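PDB 4D7L: peptide methionine sulfoxide reductase MSRA from Corynebacterium diphtheriae, which reduces the S epimer of methionine sulfoxide, free or in proteins, back to methionine and so probably repairs proteins inactivated by oxidation. Local coordinates for residues 51-63 with 77-90. Sequence-based numbering, arbitrary orientation.
With PGE (triethylene glycol), chain G; PGE (triethylene glycol), chain K.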
loop_
_atom_site.group_PDB
_atom_site.type_symbol
_atom_site.label_atom_id
_atom_site.label_comp_id
_atom_site.label_asym_id
_atom_site.label_seq_id
_atom_site.Cartn_x
_atom_site.Cartn_y
_atom_site.Cartn_z
ATOM N N HIS A 51 -7.382 2.607 -15.541
ATOM C CA HIS A 51 -5.950 2.602 -15.245
ATOM C C HIS A 51 -5.160 3.170 -16.436
ATOM O O HIS A 51 -5.350 2.739 -17.575
ATOM C CB HIS A 51 -5.505 1.170 -14.950
ATOM C CG HIS A 51 -4.193 1.053 -14.235
ATOM N ND1 HIS A 51 -2.980 1.110 -14.892
ATOM C CD2 HIS A 51 -3.909 0.785 -12.938
ATOM C CE1 HIS A 51 -2.002 0.926 -14.020
ATOM N NE2 HIS A 51 -2.540 0.739 -12.824
ATOM N N ALA A 52 -4.272 4.124 -16.163
ATOM C CA ALA A 52 -3.550 4.839 -17.215
ATOM C C ALA A 52 -2.641 3.930 -18.040
ATOM O O ALA A 52 -2.299 4.247 -19.185
ATOM C CB ALA A 52 -2.741 5.992 -16.607
ATOM N N VAL A 53 -2.226 2.805 -17.464
ATOM C CA VAL A 53 -1.363 1.875 -18.215
ATOM C C VAL A 53 -2.130 0.620 -18.644
ATOM O O VAL A 53 -2.042 0.153 -19.781
ATOM C CB VAL A 53 -0.142 1.464 -17.351
ATOM C CG1 VAL A 53 0.795 0.554 -18.155
ATOM C CG2 VAL A 53 0.615 2.728 -16.897
ATOM N N LEU A 54 -2.878 0.067 -17.700
ATOM C CA LEU A 54 -3.536 -1.223 -17.906
ATOM C C LEU A 54 -4.911 -1.088 -18.579
ATOM O O LEU A 54 -5.424 -2.045 -19.162
ATOM C CB LEU A 54 -3.669 -1.946 -16.560
ATOM C CG LEU A 54 -2.382 -2.269 -15.800
ATOM C CD1 LEU A 54 -2.669 -2.981 -14.461
ATOM C CD2 LEU A 54 -1.454 -3.119 -16.657
ATOM N N GLY A 55 -5.503 0.098 -18.489
ATOM C CA GLY A 55 -6.762 0.379 -19.167
ATOM C C GLY A 55 -7.978 -0.236 -18.482
ATOM O O GLY A 55 -9.071 -0.269 -19.053
ATOM N N THR A 56 -7.800 -0.690 -17.244
ATOM C CA THR A 56 -8.850 -1.452 -16.561
ATOM C C THR A 56 -9.507 -0.697 -15.405
ATOM O O THR A 56 -9.012 0.355 -14.973
ATOM C CB THR A 56 -8.273 -2.780 -16.019
ATOM O OG1 THR A 56 -7.085 -2.500 -15.268
ATOM C CG2 THR A 56 -7.912 -3.710 -17.186
ATOM N N LEU A 57 -10.622 -1.235 -14.905
ATOM C CA LEU A 57 -11.166 -0.818 -13.600
ATOM C C LEU A 57 -11.282 -2.033 -12.706
ATOM O O LEU A 57 -11.127 -3.126 -13.198
ATOM C CB LEU A 57 -12.532 -0.160 -13.747
ATOM C CG LEU A 57 -12.554 1.223 -14.380
ATOM C CD1 LEU A 57 -13.982 1.603 -14.774
ATOM C CD2 LEU A 57 -11.935 2.243 -13.418
ATOM N N ARG A 58 -11.571 -1.881 -11.413
ATOM C CA ARG A 58 -11.617 -3.066 -10.546
ATOM C C ARG A 58 -12.863 -3.893 -10.863
ATOM O O ARG A 58 -13.758 -3.434 -11.569
ATOM C CB ARG A 58 -11.604 -2.679 -9.058
ATOM C CG ARG A 58 -12.965 -2.222 -8.490
ATOM C CD ARG A 58 -12.890 -1.951 -6.992
ATOM N NE ARG A 58 -11.772 -1.066 -6.642
ATOM C CZ ARG A 58 -11.872 0.254 -6.529
ATOM N NH1 ARG A 58 -13.049 0.847 -6.709
ATOM N NH2 ARG A 58 -10.805 0.977 -6.214
ATOM N N GLY A 59 -12.894 -5.134 -10.396
ATOM C CA GLY A 59 -14.102 -5.938 -10.491
ATOM C C GLY A 59 -14.228 -6.924 -11.633
ATOM O O GLY A 59 -15.336 -7.329 -11.971
ATOM N N GLN A 60 -13.103 -7.388 -12.167
ATOM C CA GLN A 60 -13.139 -8.364 -13.249
ATOM C C GLN A 60 -13.380 -9.704 -12.609
ATOM O O GLN A 60 -12.738 -10.031 -11.612
ATOM C CB GLN A 60 -11.839 -8.419 -14.054
ATOM C CG GLN A 60 -11.720 -9.664 -14.954
ATOM C CD GLN A 60 -10.300 -9.931 -15.475
ATOM O OE1 GLN A 60 -9.626 -9.019 -15.970
ATOM N NE2 GLN A 60 -9.839 -11.171 -15.353
ATOM N N PRO A 61 -14.355 -10.456 -13.137
ATOM C CA PRO A 61 -14.682 -11.786 -12.626
ATOM C C PRO A 61 -13.434 -12.649 -12.620
ATOM O O PRO A 61 -12.598 -12.474 -13.497
ATOM C CB PRO A 61 -15.696 -12.319 -13.643
ATOM C CG PRO A 61 -16.290 -11.104 -14.242
ATOM C CD PRO A 61 -15.181 -10.098 -14.303
ATOM N N GLY A 62 -13.265 -13.494 -11.617
ATOM C CA GLY A 62 -12.118 -14.376 -11.597
ATOM C C GLY A 62 -10.848 -13.793 -10.996
ATOM O O GLY A 62 -9.848 -14.492 -10.898
ATOM N N THR A 63 -10.851 -12.508 -10.648
ATOM C CA THR A 63 -9.685 -11.918 -10.023
ATOM C C THR A 63 -9.716 -11.995 -8.479
ATOM O O THR A 63 -10.761 -12.227 -7.871
ATOM C CB THR A 63 -9.526 -10.447 -10.466
ATOM O OG1 THR A 63 -10.688 -9.697 -10.100
ATOM C CG2 THR A 63 -9.328 -10.376 -11.969
ATOM N N GLU A 77 2.945 1.514 -6.533
ATOM C CA GLU A 77 1.900 1.191 -7.515
ATOM C C GLU A 77 2.524 0.766 -8.841
ATOM O O GLU A 77 2.045 -0.166 -9.497
ATOM C CB GLU A 77 0.942 2.370 -7.768
ATOM C CG GLU A 77 -0.404 1.840 -8.370
ATOM C CD GLU A 77 -1.250 2.883 -9.116
ATOM O OE1 GLU A 77 -0.946 4.100 -9.069
ATOM O OE2 GLU A 77 -2.243 2.474 -9.757
ATOM N N LYS A 78 3.572 1.477 -9.239
ATOM C CA LYS A 78 4.271 1.179 -10.503
ATOM C C LYS A 78 4.853 -0.234 -10.466
ATOM O O LYS A 78 4.747 -0.991 -11.442
ATOM C CB LYS A 78 5.359 2.234 -10.773
ATOM C CG LYS A 78 6.168 2.058 -12.092
ATOM C CD LYS A 78 7.077 3.290 -12.276
ATOM C CE LYS A 78 8.123 3.180 -13.396
ATOM N NZ LYS A 78 7.720 2.385 -14.572
ATOM N N LEU A 79 5.460 -0.588 -9.338
ATOM C CA LEU A 79 6.021 -1.930 -9.148
ATOM C C LEU A 79 4.980 -3.001 -9.430
ATOM O O LEU A 79 5.236 -4.000 -10.127
ATOM C CB LEU A 79 6.529 -2.083 -7.706
ATOM C CG LEU A 79 7.059 -3.477 -7.362
ATOM C CD1 LEU A 79 8.446 -3.657 -7.998
ATOM C CD2 LEU A 79 7.083 -3.687 -5.863
ATOM N N PHE A 80 3.786 -2.792 -8.898
ATOM C CA PHE A 80 2.768 -3.822 -9.069
ATOM C C PHE A 80 2.039 -3.775 -10.408
ATOM O O PHE A 80 1.759 -4.845 -10.965
ATOM C CB PHE A 80 1.777 -3.769 -7.894
ATOM C CG PHE A 80 2.353 -4.357 -6.641
ATOM C CD1 PHE A 80 2.540 -5.733 -6.552
ATOM C CD2 PHE A 80 2.777 -3.547 -5.591
ATOM C CE1 PHE A 80 3.124 -6.304 -5.424
ATOM C CE2 PHE A 80 3.352 -4.110 -4.436
ATOM C CZ PHE A 80 3.533 -5.488 -4.359
ATOM N N TRP A 81 1.771 -2.598 -10.989
ATOM C CA TRP A 81 1.060 -2.648 -12.280
ATOM C C TRP A 81 1.973 -3.217 -13.358
ATOM O O TRP A 81 1.499 -3.703 -14.382
ATOM C CB TRP A 81 0.457 -1.284 -12.733
ATOM C CG TRP A 81 1.380 -0.257 -13.351
ATOM C CD1 TRP A 81 2.109 -0.364 -14.516
ATOM C CD2 TRP A 81 1.549 1.090 -12.899
ATOM N NE1 TRP A 81 2.787 0.825 -14.764
ATOM C CE2 TRP A 81 2.445 1.733 -13.789
ATOM C CE3 TRP A 81 1.037 1.814 -11.804
ATOM C CZ2 TRP A 81 2.858 3.065 -13.610
ATOM C CZ3 TRP A 81 1.451 3.137 -11.618
ATOM C CH2 TRP A 81 2.342 3.754 -12.528
ATOM N N GLU A 82 3.281 -3.174 -13.127
ATOM C CA GLU A 82 4.225 -3.771 -14.079
ATOM C C GLU A 82 4.464 -5.258 -13.838
ATOM O O GLU A 82 5.208 -5.897 -14.573
ATOM C CB GLU A 82 5.554 -3.009 -14.037
ATOM C CG GLU A 82 5.389 -1.601 -14.661
ATOM C CD GLU A 82 6.671 -0.784 -14.715
ATOM O OE1 GLU A 82 7.672 -1.177 -14.068
ATOM O OE2 GLU A 82 6.650 0.275 -15.392
ATOM N N THR A 83 3.807 -5.822 -12.838
ATOM C CA THR A 83 3.977 -7.247 -12.550
ATOM C C THR A 83 3.071 -8.129 -13.392
ATOM O O THR A 83 1.868 -7.915 -13.405
ATOM C CB THR A 83 3.685 -7.528 -11.075
ATOM O OG1 THR A 83 4.588 -6.765 -10.277
ATOM C CG2 THR A 83 3.860 -9.015 -10.773
ATOM N N PRO A 84 3.637 -9.130 -14.094
ATOM C CA PRO A 84 2.764 -10.023 -14.867
ATOM C C PRO A 84 1.701 -10.685 -13.977
ATOM O O PRO A 84 2.008 -11.174 -12.885
ATOM C CB PRO A 84 3.737 -11.058 -15.443
ATOM C CG PRO A 84 5.082 -10.340 -15.462
ATOM C CD PRO A 84 5.057 -9.491 -14.219
ATOM N N GLY A 85 0.459 -10.651 -14.447
ATOM C CA GLY A 85 -0.681 -11.231 -13.758
ATOM C C GLY A 85 -1.524 -10.219 -12.992
ATOM O O GLY A 85 -2.646 -10.519 -12.599
ATOM N N VAL A 86 -0.965 -9.037 -12.736
ATOM C CA VAL A 86 -1.715 -7.963 -12.063
ATOM C C VAL A 86 -2.560 -7.272 -13.118
ATOM O O VAL A 86 -2.053 -6.921 -14.178
ATOM C CB VAL A 86 -0.776 -6.971 -11.360
ATOM C CG1 VAL A 86 -1.543 -5.724 -10.866
ATOM C CG2 VAL A 86 -0.070 -7.669 -10.196
ATOM N N VAL A 87 -3.860 -7.154 -12.890
ATOM C CA VAL A 87 -4.727 -6.677 -13.972
ATOM C C VAL A 87 -5.298 -5.281 -13.713
ATOM O O VAL A 87 -5.785 -4.646 -14.637
ATOM C CB VAL A 87 -5.892 -7.659 -14.243
ATOM C CG1 VAL A 87 -5.353 -8.961 -14.824
ATOM C CG2 VAL A 87 -6.680 -7.921 -12.990
ATOM N N TYR A 88 -5.215 -4.815 -12.468
ATOM C CA TYR A 88 -5.634 -3.461 -12.090
ATOM C C TYR A 88 -4.918 -3.074 -10.803
ATOM O O TYR A 88 -4.678 -3.932 -9.941
ATOM C CB TYR A 88 -7.155 -3.383 -11.889
ATOM C CG TYR A 88 -7.668 -2.043 -11.370
ATOM C CD1 TYR A 88 -7.849 -0.966 -12.234
ATOM C CD2 TYR A 88 -7.967 -1.857 -10.014
ATOM C CE1 TYR A 88 -8.324 0.271 -11.764
ATOM C CE2 TYR A 88 -8.436 -0.628 -9.528
ATOM C CZ TYR A 88 -8.626 0.425 -10.413
ATOM O OH TYR A 88 -9.087 1.651 -9.959
ATOM N N THR A 89 -4.572 -1.797 -10.669
ATOM C CA THR A 89 -4.103 -1.268 -9.387
ATOM C C THR A 89 -4.734 0.100 -9.096
ATOM O O THR A 89 -5.213 0.780 -10.009
ATOM C CB THR A 89 -2.562 -1.084 -9.332
ATOM O OG1 THR A 89 -2.171 -0.078 -10.276
ATOM C CG2 THR A 89 -1.824 -2.399 -9.615
ATOM N N SER A 90 -4.740 0.493 -7.830
ATOM C CA SER A 90 -5.024 1.887 -7.461
ATOM C C SER A 90 -4.244 2.199 -6.195
ATOM O O SER A 90 -3.682 1.290 -5.578
ATOM C CB SER A 90 -6.532 2.131 -7.253
ATOM O OG SER A 90 -6.993 1.536 -6.043
HETATM C C1 PGE G . -9.119 -6.188 -14.645
HETATM O O1 PGE G . -9.683 -6.670 -15.848
HETATM C C2 PGE G . -10.276 -5.590 -13.901
HETATM O O2 PGE G . -10.338 -5.896 -12.519
HETATM C C1 PGE K . -12.078 -9.487 -5.507
HETATM O O1 PGE K . -11.109 -9.188 -6.497
HETATM C C2 PGE K . -11.393 -9.599 -4.157
HETATM O O2 PGE K . -12.325 -9.476 -3.102
#
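The H51 imidazole turns its edge to the W81 indole face in an offset edge-to-face pair, planes 80° apart, with CE1 of H51 3.6 Å from CG of W81. V53 covers the same indole face, its CG2 3.6 Å from W81 NE1, while the K78 backbone lies against the opposite face. On one face of the imidazole sits the L54 side chain, whose CD1 reaches V87 O at 3.5 Å. With CG anti to the backbone N (chi1 -162°), H51 sends NE2 to T89 OG1, a 2.7 Å hydrogen bond in the ring plane, bent to 143° at the hydrogen; T89 OG1 donates to E77 OE2. ND1 accepts the N-H groups of V53 and L54, both tilted out of the ring plane; with the NE2 bond they hold the ring's rotation. The Y88 ring carries the L57-R58 peptide over one face, R58 N above its centre, and has T56 OG1 at its edge. That hydroxyl donates to a V87 O lone pair, 2.6 Å away. R58 lays CB 3.8 Å from Y88 CE2, and its NE salt-bridges E118, which also hydrogen-bonds S90 OG. V87 and Y88 pair with V120, a classic beta bulge in strand 86-94. Segment 51-63 thus packs against the C-terminal half of helix 73-81 and the start of this strand in the MsrA alpha/beta fold, the E77 side chain about 9 Å from that of C72, the predicted catalytic cysteine.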